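Phenazine biosynthesis protein PhzF family (Enterococcus faecalis, PDB 1S7J) probably acts as an isomerase of the PhzF family, whose fold is related to that of diaminopimelate epimerase. Local coordinates at residues A74-A79 and E109-D114; F147-D152 and I211-K216; S224-Q227 and G233-T236. One frame throughout, in Å; residues are numbered along the deposited sequence.

Contact 1: A74-A79 and E109-D114; sequences ATLATA and EYYYLD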
ATOM      1  N   ALA A  74       2.509   0.847  -5.481  1.00 23.00           N
ATOM      2  CA  ALA A  74       3.356   1.175  -6.620  1.00 26.12           C
ATOM      3  C   ALA A  74       3.615  -0.042  -7.492  1.00 25.35           C
ATOM      4  O   ALA A  74       4.012   0.091  -8.659  1.00 28.69           O
ATOM      5  CB  ALA A  74       4.677   1.763  -6.141  1.00 27.98           C
ATOM      6  N   THR A  75       3.482  -1.222  -6.909  1.00 27.29           N
ATOM      7  CA  THR A  75       3.679  -2.447  -7.642  1.00 20.81           C
ATOM      8  C   THR A  75       2.404  -2.689  -8.436  1.00 17.30           C
ATOM      9  O   THR A  75       2.448  -3.048  -9.614  1.00 21.25           O
ATOM     10  CB  THR A  75       3.998  -3.627  -6.687  1.00 25.57           C
ATOM     11  OG1 THR A  75       5.323  -3.472  -6.187  1.00 22.13           O
ATOM     12  CG2 THR A  75       3.926  -4.956  -7.411  1.00 20.85           C
ATOM     13  N   LEU A  76       1.270  -2.453  -7.796  1.00 14.92           N
ATOM     14  CA  LEU A  76      -0.016  -2.611  -8.427  1.00 16.17           C
ATOM     15  C   LEU A  76      -0.100  -1.645  -9.593  1.00 17.41           C
ATOM     16  O   LEU A  76      -0.599  -1.983 -10.664  1.00 16.10           O
ATOM     17  CB  LEU A  76      -1.128  -2.321  -7.412  1.00 21.11           C
ATOM     18  CG  LEU A  76      -2.595  -2.501  -7.811  1.00 21.66           C
ATOM     19  CD1 LEU A  76      -3.425  -2.699  -6.578  1.00 21.16           C
ATOM     20  CD2 LEU A  76      -3.103  -1.312  -8.630  1.00 12.27           C
ATOM     21  N   ALA A  77       0.399  -0.424  -9.368  1.00 18.74           N
ATOM     22  CA  ALA A  77       0.401   0.616 -10.374  1.00 17.23           C
ATOM     23  C   ALA A  77       1.220   0.208 -11.567  1.00 13.58           C
ATOM     24  O   ALA A  77       0.769   0.335 -12.699  1.00 12.81           O
ATOM     25  CB  ALA A  77       0.929   1.927  -9.780  1.00 17.30           C
ATOM     26  N   THR A  78       2.436  -0.273 -11.320  1.00 11.71           N
ATOM     27  CA  THR A  78       3.328  -0.718 -12.393  1.00 14.80           C
ATOM     28  C   THR A  78       2.700  -1.846 -13.174  1.00 18.89           C
ATOM     29  O   THR A  78       2.922  -1.978 -14.373  1.00 20.48           O
ATOM     30  CB  THR A  78       4.636  -1.199 -11.856  1.00 13.57           C
ATOM     31  OG1 THR A  78       5.286  -0.144 -11.158  1.00 16.54           O
ATOM     32  CG2 THR A  78       5.536  -1.657 -12.981  1.00 17.18           C
ATOM     33  N   ALA A  79       1.965  -2.701 -12.476  1.00 20.27           N
ATOM     34  CA  ALA A  79       1.296  -3.820 -13.091  1.00 19.80           C
ATOM     35  C   ALA A  79       0.195  -3.274 -13.996  1.00 21.16           C
ATOM     36  O   ALA A  79       0.073  -3.666 -15.167  1.00 15.73           O
ATOM     37  CB  ALA A  79       0.688  -4.726 -12.013  1.00 22.44           C
ATOM     38  N   GLU A 109     -11.106  -5.994 -13.630  1.00 34.81           N
ATOM     39  CA  GLU A 109     -10.429  -4.712 -13.404  1.00 35.06           C
ATOM     40  C   GLU A 109      -9.660  -4.670 -12.077  1.00 36.13           C
ATOM     41  O   GLU A 109      -9.289  -3.595 -11.592  1.00 32.73           O
ATOM     42  CB  GLU A 109     -11.428  -3.537 -13.489  1.00 40.42           C
ATOM     43  CG  GLU A 109     -11.117  -2.448 -14.530  1.00 56.11           C
ATOM     44  CD  GLU A 109     -11.686  -2.737 -15.940  1.00 69.27           C
ATOM     45  OE1 GLU A 109     -12.485  -1.910 -16.441  1.00 75.76           O
ATOM     46  OE2 GLU A 109     -11.324  -3.771 -16.545  1.00 70.88           O
ATOM     47  N   TYR A 110      -9.443  -5.838 -11.471  1.00 32.52           N
ATOM     48  CA  TYR A 110      -8.698  -5.905 -10.233  1.00 27.84           C
ATOM     49  C   TYR A 110      -7.334  -6.476 -10.445  1.00 26.17           C
ATOM     50  O   TYR A 110      -7.094  -7.218 -11.394  1.00 23.18           O
ATOM     51  CB  TYR A 110      -9.437  -6.701  -9.181  1.00 28.13           C
ATOM     52  CG  TYR A 110     -10.603  -5.985  -8.572  1.00 31.73           C
ATOM     53  CD1 TYR A 110     -11.804  -5.845  -9.273  1.00 35.56           C
ATOM     54  CD2 TYR A 110     -10.529  -5.458  -7.278  1.00 33.45           C
ATOM     55  CE1 TYR A 110     -12.904  -5.207  -8.704  1.00 38.45           C
ATOM     56  CE2 TYR A 110     -11.623  -4.817  -6.696  1.00 36.30           C
ATOM     57  CZ  TYR A 110     -12.809  -4.696  -7.412  1.00 40.30           C
ATOM     58  OH  TYR A 110     -13.890  -4.079  -6.834  1.00 46.69           O
ATOM     59  N   TYR A 111      -6.408  -6.049  -9.594  1.00 24.90           N
ATOM     60  CA  TYR A 111      -5.020  -6.488  -9.611  1.00 26.88           C
ATOM     61  C   TYR A 111      -4.765  -7.050  -8.210  1.00 26.78           C
ATOM     62  O   TYR A 111      -5.135  -6.431  -7.204  1.00 18.77           O
ATOM     63  CB  TYR A 111      -4.093  -5.301  -9.945  1.00 25.32           C
ATOM     64  CG  TYR A 111      -4.484  -4.644 -11.262  1.00 27.08           C
ATOM     65  CD1 TYR A 111      -5.609  -3.812 -11.333  1.00 26.93           C
ATOM     66  CD2 TYR A 111      -3.837  -4.982 -12.463  1.00 18.67           C
ATOM     67  CE1 TYR A 111      -6.096  -3.353 -12.555  1.00 24.06           C
ATOM     68  CE2 TYR A 111      -4.322  -4.516 -13.697  1.00 23.00           C
ATOM     69  CZ  TYR A 111      -5.461  -3.713 -13.728  1.00 20.10           C
ATOM     70  OH  TYR A 111      -6.008  -3.348 -14.917  1.00 24.78           O
ATOM     71  N   TYR A 112      -4.231  -8.261  -8.160  1.00 27.00           N
ATOM     72  CA  TYR A 112      -3.986  -8.941  -6.899  1.00 28.48           C
ATOM     73  C   TYR A 112      -2.545  -9.067  -6.456  1.00 26.99           C
ATOM     74  O   TYR A 112      -1.681  -9.516  -7.209  1.00 27.37           O
ATOM     75  CB  TYR A 112      -4.656 -10.314  -6.922  1.00 26.20           C
ATOM     76  CG  TYR A 112      -6.147 -10.228  -7.088  1.00 19.12           C
ATOM     77  CD1 TYR A 112      -6.718  -9.975  -8.345  1.00 23.71           C
ATOM     78  CD2 TYR A 112      -7.002 -10.360  -5.989  1.00 22.51           C
ATOM     79  CE1 TYR A 112      -8.107  -9.850  -8.497  1.00 25.82           C
ATOM     80  CE2 TYR A 112      -8.384 -10.239  -6.127  1.00 19.76           C
ATOM     81  CZ  TYR A 112      -8.933  -9.983  -7.377  1.00 27.47           C
ATOM     82  OH  TYR A 112     -10.293  -9.845  -7.504  1.00 35.44           O
ATOM     83  N   LEU A 113      -2.288  -8.612  -5.242  1.00 29.12           N
ATOM     84  CA  LEU A 113      -0.971  -8.680  -4.645  1.00 28.77           C
ATOM     85  C   LEU A 113      -1.048  -9.667  -3.504  1.00 28.72           C
ATOM     86  O   LEU A 113      -2.120  -9.854  -2.906  1.00 31.29           O
ATOM     87  CB  LEU A 113      -0.551  -7.312  -4.114  1.00 27.53           C
ATOM     88  CG  LEU A 113      -0.113  -6.220  -5.093  1.00 28.85           C
ATOM     89  CD1 LEU A 113      -1.159  -5.960  -6.147  1.00 22.06           C
ATOM     90  CD2 LEU A 113       0.141  -4.958  -4.297  1.00 23.13           C
ATOM     91  N   ASP A 114       0.061 -10.292  -3.187  1.00 30.61           N
ATOM     92  CA  ASP A 114       0.121 -11.276  -2.108  1.00 30.74           C
ATOM     93  C   ASP A 114       1.076 -10.826  -1.017  1.00 30.05           C
ATOM     94  O   ASP A 114       2.170 -10.328  -1.296  1.00 27.91           O
ATOM     95  CB  ASP A 114       0.577 -12.635  -2.659  1.00 34.09           C
ATOM     96  CG  ASP A 114       1.907 -12.543  -3.391  1.00 45.04           C
ATOM     97  OD1 ASP A 114       2.961 -12.709  -2.742  1.00 45.30           O
ATOM     98  OD2 ASP A 114       1.898 -12.278  -4.615  1.00 43.60           O
TER

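Contact 2: F147-D152 and I211-K216; sequences FFVLKD and IPYWGK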
ATOM      1  N   PHE A 147      -0.805  -2.084  16.222  1.00 51.39           N
ATOM      2  CA  PHE A 147      -2.093  -2.431  15.655  1.00 51.07           C
ATOM      3  C   PHE A 147      -3.198  -2.215  16.685  1.00 53.03           C
ATOM      4  O   PHE A 147      -3.388  -3.037  17.576  1.00 53.45           O
ATOM      5  CB  PHE A 147      -1.999  -3.911  15.250  1.00 49.53           C
ATOM      6  CG  PHE A 147      -3.170  -4.441  14.511  1.00 44.05           C
ATOM      7  CD1 PHE A 147      -3.097  -4.647  13.137  1.00 39.54           C
ATOM      8  CD2 PHE A 147      -4.335  -4.814  15.183  1.00 43.64           C
ATOM      9  CE1 PHE A 147      -4.157  -5.225  12.441  1.00 37.34           C
ATOM     10  CE2 PHE A 147      -5.401  -5.393  14.497  1.00 40.35           C
ATOM     11  CZ  PHE A 147      -5.311  -5.596  13.120  1.00 40.45           C
ATOM     12  N   PHE A 148      -3.933  -1.118  16.551  1.00 51.64           N
ATOM     13  CA  PHE A 148      -5.004  -0.799  17.497  1.00 50.87           C
ATOM     14  C   PHE A 148      -6.381  -0.987  16.912  1.00 50.16           C
ATOM     15  O   PHE A 148      -6.623  -0.653  15.760  1.00 53.45           O
ATOM     16  CB  PHE A 148      -4.856   0.642  17.980  1.00 48.74           C
ATOM     17  CG  PHE A 148      -3.475   0.999  18.423  1.00 47.98           C
ATOM     18  CD1 PHE A 148      -2.796   2.061  17.835  1.00 46.55           C
ATOM     19  CD2 PHE A 148      -2.834   0.263  19.431  1.00 48.80           C
ATOM     20  CE1 PHE A 148      -1.510   2.394  18.233  1.00 49.63           C
ATOM     21  CE2 PHE A 148      -1.549   0.588  19.837  1.00 51.78           C
ATOM     22  CZ  PHE A 148      -0.880   1.658  19.236  1.00 51.44           C
ATOM     23  N   VAL A 149      -7.289  -1.521  17.710  1.00 50.48           N
ATOM     24  CA  VAL A 149      -8.663  -1.731  17.275  1.00 50.86           C
ATOM     25  C   VAL A 149      -9.506  -0.650  17.950  1.00 51.47           C
ATOM     26  O   VAL A 149      -9.376  -0.420  19.150  1.00 52.68           O
ATOM     27  CB  VAL A 149      -9.171  -3.138  17.663  1.00 50.20           C
ATOM     28  CG1 VAL A 149     -10.593  -3.348  17.163  1.00 53.06           C
ATOM     29  CG2 VAL A 149      -8.237  -4.204  17.087  1.00 50.87           C
ATOM     30  N   LEU A 150     -10.317   0.045  17.167  1.00 52.66           N
ATOM     31  CA  LEU A 150     -11.143   1.122  17.690  1.00 53.36           C
ATOM     32  C   LEU A 150     -12.626   0.781  17.739  1.00 54.17           C
ATOM     33  O   LEU A 150     -13.038  -0.310  17.327  1.00 54.08           O
ATOM     34  CB  LEU A 150     -10.903   2.398  16.873  1.00 53.01           C
ATOM     35  CG  LEU A 150      -9.649   3.261  17.141  1.00 55.01           C
ATOM     36  CD1 LEU A 150      -8.432   2.440  17.542  1.00 57.31           C
ATOM     37  CD2 LEU A 150      -9.353   4.090  15.905  1.00 56.54           C
ATOM     38  N   LYS A 151     -13.422   1.720  18.227  1.00 56.90           N
ATOM     39  CA  LYS A 151     -14.866   1.547  18.378  1.00 59.73           C
ATOM     40  C   LYS A 151     -15.648   1.139  17.110  1.00 59.17           C
ATOM     41  O   LYS A 151     -16.317   0.111  17.102  1.00 60.25           O
ATOM     42  CB  LYS A 151     -15.489   2.814  18.988  1.00 61.41           C
ATOM     43  CG  LYS A 151     -16.983   2.696  19.281  1.00 64.83           C
ATOM     44  CD  LYS A 151     -17.565   4.007  19.792  1.00 65.83           C
ATOM     45  CE  LYS A 151     -19.078   3.883  19.996  1.00 67.45           C
ATOM     46  NZ  LYS A 151     -19.694   5.135  20.536  1.00 69.82           N
ATOM     47  N   ASP A 152     -15.594   1.977  16.079  1.00 58.38           N
ATOM     48  CA  ASP A 152     -16.312   1.700  14.818  1.00 57.52           C
ATOM     49  C   ASP A 152     -15.682   2.407  13.625  1.00 54.25           C
ATOM     50  O   ASP A 152     -14.614   3.011  13.747  1.00 52.13           O
ATOM     51  CB  ASP A 152     -17.800   2.093  14.944  1.00 62.79           C
ATOM     52  CG  ASP A 152     -18.007   3.517  15.522  1.00 67.45           C
ATOM     53  OD1 ASP A 152     -17.051   4.320  15.581  1.00 68.24           O
ATOM     54  OD2 ASP A 152     -19.153   3.815  15.916  1.00 73.16           O
ATOM     55  N   ILE A 211      -5.705  -8.471   7.491  1.00 32.47           N
ATOM     56  CA  ILE A 211      -6.446  -9.624   6.995  1.00 35.18           C
ATOM     57  C   ILE A 211      -6.463 -10.819   7.986  1.00 38.75           C
ATOM     58  O   ILE A 211      -7.532 -11.348   8.293  1.00 37.45           O
ATOM     59  CB  ILE A 211      -5.965 -10.047   5.564  1.00 36.22           C
ATOM     60  CG1 ILE A 211      -6.169  -8.871   4.599  1.00 35.21           C
ATOM     61  CG2 ILE A 211      -6.767 -11.247   5.053  1.00 27.34           C
ATOM     62  CD1 ILE A 211      -5.784  -9.177   3.171  1.00 30.70           C
ATOM     63  N   PRO A 212      -5.287 -11.264   8.462  1.00 42.23           N
ATOM     64  CA  PRO A 212      -5.277 -12.381   9.407  1.00 47.42           C
ATOM     65  C   PRO A 212      -6.208 -12.097  10.598  1.00 49.98           C
ATOM     66  O   PRO A 212      -7.077 -12.907  10.930  1.00 48.76           O
ATOM     67  CB  PRO A 212      -3.821 -12.420   9.851  1.00 46.62           C
ATOM     68  CG  PRO A 212      -3.110 -12.063   8.603  1.00 43.24           C
ATOM     69  CD  PRO A 212      -3.910 -10.886   8.100  1.00 44.83           C
ATOM     70  N   TYR A 213      -6.025 -10.920  11.205  1.00 50.24           N
ATOM     71  CA  TYR A 213      -6.821 -10.509  12.353  1.00 54.76           C
ATOM     72  C   TYR A 213      -8.328 -10.589  12.126  1.00 55.36           C
ATOM     73  O   TYR A 213      -9.060 -11.139  12.964  1.00 56.70           O
ATOM     74  CB  TYR A 213      -6.448  -9.069  12.788  1.00 56.98           C
ATOM     75  CG  TYR A 213      -7.358  -8.526  13.879  1.00 59.62           C
ATOM     76  CD1 TYR A 213      -8.573  -7.915  13.556  1.00 61.14           C
ATOM     77  CD2 TYR A 213      -7.045  -8.695  15.227  1.00 60.28           C
ATOM     78  CE1 TYR A 213      -9.457  -7.503  14.539  1.00 62.20           C
ATOM     79  CE2 TYR A 213      -7.933  -8.280  16.226  1.00 63.69           C
ATOM     80  CZ  TYR A 213      -9.141  -7.686  15.866  1.00 64.20           C
ATOM     81  OH  TYR A 213     -10.043  -7.293  16.818  1.00 65.35           O
ATOM     82  N   TRP A 214      -8.799  -9.978  11.055  1.00 55.19           N
ATOM     83  CA  TRP A 214     -10.223  -9.966  10.755  1.00 53.37           C
ATOM     84  C   TRP A 214     -10.785 -11.269  10.215  1.00 54.46           C
ATOM     85  O   TRP A 214     -11.996 -11.500  10.284  1.00 53.60           O
ATOM     86  CB  TRP A 214     -10.559  -8.791   9.844  1.00 52.43           C
ATOM     87  CG  TRP A 214     -10.470  -7.488  10.561  1.00 51.38           C
ATOM     88  CD1 TRP A 214      -9.427  -6.606  10.546  1.00 51.14           C
ATOM     89  CD2 TRP A 214     -11.452  -6.930  11.442  1.00 52.11           C
ATOM     90  NE1 TRP A 214      -9.698  -5.538  11.364  1.00 51.50           N
ATOM     91  CE2 TRP A 214     -10.934  -5.711  11.928  1.00 53.34           C
ATOM     92  CE3 TRP A 214     -12.724  -7.350  11.872  1.00 52.19           C
ATOM     93  CZ2 TRP A 214     -11.644  -4.894  12.824  1.00 50.37           C
ATOM     94  CZ3 TRP A 214     -13.430  -6.536  12.764  1.00 53.16           C
ATOM     95  CH2 TRP A 214     -12.885  -5.327  13.231  1.00 51.58           C
ATOM     96  N   GLY A 215      -9.928 -12.089   9.624  1.00 55.45           N
ATOM     97  CA  GLY A 215     -10.375 -13.366   9.112  1.00 58.80           C
ATOM     98  C   GLY A 215     -10.638 -14.265  10.302  1.00 59.58           C
ATOM     99  O   GLY A 215     -11.670 -14.922  10.383  1.00 57.68           O
ATOM    100  N   LYS A 216      -9.685 -14.279  11.243  1.00 60.40           N
ATOM    101  CA  LYS A 216      -9.800 -15.081  12.450  1.00 63.74           C
ATOM    102  C   LYS A 216     -10.970 -14.601  13.301  1.00 64.11           C
ATOM    103  O   LYS A 216     -11.818 -15.393  13.705  1.00 64.46           O
ATOM    104  CB  LYS A 216      -8.499 -15.011  13.267  1.00 66.07           C
ATOM    105  CG  LYS A 216      -8.550 -15.808  14.571  1.00 68.74           C
ATOM    106  CD  LYS A 216      -7.187 -15.883  15.260  1.00 70.93           C
ATOM    107  CE  LYS A 216      -7.265 -16.733  16.533  1.00 73.17           C
ATOM    108  NZ  LYS A 216      -5.924 -16.978  17.145  1.00 72.41           N
TER

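Contact 3: S224-Q227 and G233-T236; sequences SAYQ and GFLT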
ATOM      1  N   SER A 224     -14.168  -8.033   2.668  1.00 44.00           N
ATOM      2  CA  SER A 224     -14.184  -6.788   1.931  1.00 42.16           C
ATOM      3  C   SER A 224     -13.596  -5.730   2.898  1.00 39.20           C
ATOM      4  O   SER A 224     -13.904  -5.741   4.098  1.00 37.60           O
ATOM      5  CB  SER A 224     -15.614  -6.434   1.491  1.00 44.33           C
ATOM      6  OG  SER A 224     -16.570  -6.705   2.515  1.00 51.60           O
ATOM      7  N   ALA A 225     -12.707  -4.887   2.399  1.00 35.90           N
ATOM      8  CA  ALA A 225     -12.082  -3.875   3.235  1.00 31.39           C
ATOM      9  C   ALA A 225     -12.052  -2.495   2.589  1.00 35.05           C
ATOM     10  O   ALA A 225     -12.223  -2.359   1.374  1.00 36.57           O
ATOM     11  CB  ALA A 225     -10.681  -4.300   3.596  1.00 30.14           C
ATOM     12  N   TYR A 226     -11.830  -1.475   3.393  1.00 39.13           N
ATOM     13  CA  TYR A 226     -11.760  -0.126   2.893  1.00 39.81           C
ATOM     14  C   TYR A 226     -10.898   0.701   3.796  1.00 38.04           C
ATOM     15  O   TYR A 226     -11.250   0.928   4.950  1.00 40.29           O
ATOM     16  CB  TYR A 226     -13.169   0.497   2.816  1.00 43.32           C
ATOM     17  CG  TYR A 226     -13.256   1.671   1.871  1.00 46.90           C
ATOM     18  CD1 TYR A 226     -13.893   1.549   0.639  1.00 47.79           C
ATOM     19  CD2 TYR A 226     -12.657   2.897   2.189  1.00 49.80           C
ATOM     20  CE1 TYR A 226     -13.938   2.615  -0.263  1.00 54.61           C
ATOM     21  CE2 TYR A 226     -12.692   3.973   1.300  1.00 52.56           C
ATOM     22  CZ  TYR A 226     -13.331   3.829   0.075  1.00 56.79           C
ATOM     23  OH  TYR A 226     -13.374   4.889  -0.822  1.00 58.58           O
ATOM     24  N   GLN A 227      -9.740   1.126   3.299  1.00 36.76           N
ATOM     25  CA  GLN A 227      -8.856   1.963   4.080  1.00 35.23           C
ATOM     26  C   GLN A 227      -9.439   3.374   3.982  1.00 36.77           C
ATOM     27  O   GLN A 227      -9.305   4.045   2.955  1.00 38.37           O
ATOM     28  CB  GLN A 227      -7.444   1.918   3.555  1.00 32.49           C
ATOM     29  CG  GLN A 227      -6.455   2.395   4.570  1.00 28.08           C
ATOM     30  CD  GLN A 227      -5.075   1.927   4.308  1.00 24.09           C
ATOM     31  OE1 GLN A 227      -4.113   2.576   4.674  1.00 28.50           O
ATOM     32  NE2 GLN A 227      -4.946   0.768   3.644  1.00 20.15           N
ATOM     33  N   GLY A 233      -9.909   4.065  -0.249  1.00 32.02           N
ATOM     34  CA  GLY A 233      -9.354   2.964  -1.029  1.00 30.02           C
ATOM     35  C   GLY A 233     -10.010   1.641  -0.697  1.00 30.50           C
ATOM     36  O   GLY A 233     -10.138   1.290   0.474  1.00 30.17           O
ATOM     37  N   PHE A 234     -10.475   0.925  -1.719  1.00 33.34           N
ATOM     38  CA  PHE A 234     -11.115  -0.370  -1.510  1.00 30.93           C
ATOM     39  C   PHE A 234     -10.144  -1.512  -1.746  1.00 29.89           C
ATOM     40  O   PHE A 234      -9.232  -1.413  -2.562  1.00 31.19           O
ATOM     41  CB  PHE A 234     -12.323  -0.530  -2.420  1.00 34.08           C
ATOM     42  CG  PHE A 234     -13.026  -1.845  -2.262  1.00 36.35           C
ATOM     43  CD1 PHE A 234     -13.882  -2.070  -1.177  1.00 39.59           C
ATOM     44  CD2 PHE A 234     -12.828  -2.870  -3.189  1.00 41.12           C
ATOM     45  CE1 PHE A 234     -14.528  -3.300  -1.015  1.00 45.88           C
ATOM     46  CE2 PHE A 234     -13.468  -4.106  -3.038  1.00 44.78           C
ATOM     47  CZ  PHE A 234     -14.320  -4.322  -1.948  1.00 45.97           C
ATOM     48  N   LEU A 235     -10.351  -2.603  -1.021  1.00 29.82           N
ATOM     49  CA  LEU A 235      -9.507  -3.783  -1.137  1.00 32.22           C
ATOM     50  C   LEU A 235     -10.325  -5.063  -0.951  1.00 31.26           C
ATOM     51  O   LEU A 235     -11.111  -5.171  -0.004  1.00 31.65           O
ATOM     52  CB  LEU A 235      -8.396  -3.763  -0.064  1.00 30.30           C
ATOM     53  CG  LEU A 235      -7.541  -2.507   0.191  1.00 29.51           C
ATOM     54  CD1 LEU A 235      -8.084  -1.739   1.388  1.00 27.66           C
ATOM     55  CD2 LEU A 235      -6.098  -2.917   0.445  1.00 25.25           C
ATOM     56  N   THR A 236     -10.201  -5.991  -1.885  1.00 31.14           N
ATOM     57  CA  THR A 236     -10.897  -7.267  -1.747  1.00 33.28           C
ATOM     58  C   THR A 236      -9.825  -8.204  -1.163  1.00 34.68           C
ATOM     59  O   THR A 236      -8.708  -8.295  -1.691  1.00 33.14           O
ATOM     60  CB  THR A 236     -11.466  -7.780  -3.097  1.00 34.87           C
ATOM     61  OG1 THR A 236     -12.398  -8.840  -2.848  1.00 37.34           O
ATOM     62  CG2 THR A 236     -10.358  -8.256  -4.025  1.00 39.17           C
TER

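Contact 1: A74-A79 and E109-D114
Leu76 throws its CG out on the far side from its own N (chi1 -176°) and so reaches the strand where Tyr111 and Leu113 both face it, their side chains starting beside their own backbone N (chi1 -56° and -75°) and pointing to the helix from alternate positions. The branch carbon Leu76 CG rests on Tyr111 CB at 3.8 Å, so the root of the tyrosine rather than its ring makes the closest approach. Nearer its root, Leu76 CB packs against Leu113 CD1 at 3.9 Å, and Leu113 CD1 lies 4.0 Å from Leu76 CD1. In both pairs the side chains meet at roughly a right angle, and no hydrogen bond crosses between 74-79 and 109-114. The polar groups look to other partners: Thr78 OG1 binds Ala74 O at 2.8 Å, a carbonyl that also accepts Thr78 N one helical turn on, while Tyr111 OH pairs with Asn84 further along the same helix. Leu76 lies about 11 Å, side chain to side chain, from Glu46, the predicted active-site residue. The contact is buried and seats helix 72-85 on strand 110-116, which runs between strands 100-107 and 243-259, while Thr75 and Thr78 turn to Leu59 of strand 56-62.

Contact 2: F147-D152 and I211-K216
The ring of Tyr213 carries Phe147 on one face, with Phe147 CE2 standing 3.7 Å above its plane and displaced toward the rim. The two aromatic planes are inclined at 50° with centroids 5.2 Å apart, an oblique meeting that is neither a stack nor a T-shaped pair. Within the helix, Trp214 CG lies in the plane of the Tyr213 ring at its edge, and Tyr213 CE1 sits in turn over the centre of the indole, so these two neighbours on the helix pack ring against ring. Phe147 CZ approaches the inner end of the tyrosine, 3.7 Å from Tyr213 CG and equally close to Tyr213 CB. Further out, Val149 and Tyr213 reach toward each other from opposite directions: Val149 CG2 meets Tyr213 CZ at 3.8 Å and Tyr213 OH at 3.6 Å. Tyr213 extends this far because its first torsion (chi1 173°) sets the ring trans to the backbone N, which carries it away from the helix and along the strand from Phe147 to Val149. These two residues alternate with Phe148, whose ring meets Tyr129. Strand 146-149 and helix 207-218 are thereby joined in a buried layer that also takes in Tyr141, whose ring meets Tyr213, and Phe186, stacked on Trp214. Across the contact the chemistry is apolar, yet the phenol is not left without polar company: Tyr213 OH is hydrogen-bonded to Glu139 and Arg217. Those two bonds probably restrict rotation of the ring, while Phe147 and Val149 supply the greasy surface against which it lies.

Contact 3: S224-Q227 and G233-T236
Strands 224-227 and 234-236 run antiparallel, 4.7 Å apart at their closest with directions 153° apart, as the two arms of a beta hairpin within the PhzF fold; Ala225 and Leu235 form the hydrogen-bonded pair, Ala225 N giving to Leu235 O at 2.9 Å and Leu235 N to Ala225 O at 3.0 Å, and Gln227 N adds a third bond, to Gly233 O. The side chains of the non-hydrogen-bonded pairs, Ser224 with Thr236 and Tyr226 with Phe234, share one face of the hairpin. There Tyr226 lays one face of its ring against the Gly233-Phe234 peptide, with Gly233 O 3.4 Å from the plane. Tyr226 CD1 also approaches Phe234 CB at 4.0 Å and lies at the edge of the phenylalanine ring, while the phenol oxygen of Tyr226 bonds to Lys17. Phe234 reaches back over the first strand, its CD1 lying 3.1 Å from Ala225 O. Leu235 and Ala225 turn to the other face, where Leu235 also touches His207 of helix 207-218. Gln227 sends its amide oxygen to Thr190, and strand 186-192 flanks the outer side of 222-227. On the face of the Tyr226 ring that it covers, Gly233 O serves twice, accepting Gln227 N at 2.9 Å and a CA-H...O contact from Tyr226 CA at 3.2 Å.

Contacts 1 and 2 are wholly buried and each sets a helix against a strand through apolar side chains, with no hydrogen bond across; contact 3 pairs two strands by backbone bonds and is only partly buried. Aliphatic branches dominate contact 1, whereas contact 2 is mainly aromatic. Contacts 1 and 2 lie well apart, their centres about 24 Å from each other, and contact 3 falls between, its centre about 14 and 13 Å from theirs. It touches contact 1 directly: Tyr112, which points away from 74-79, meets Thr236 CG2 through its CE2 at 3.5 Å. Contact 2 connects differently, since helix 207-218 leads along the chain into strand 222-227.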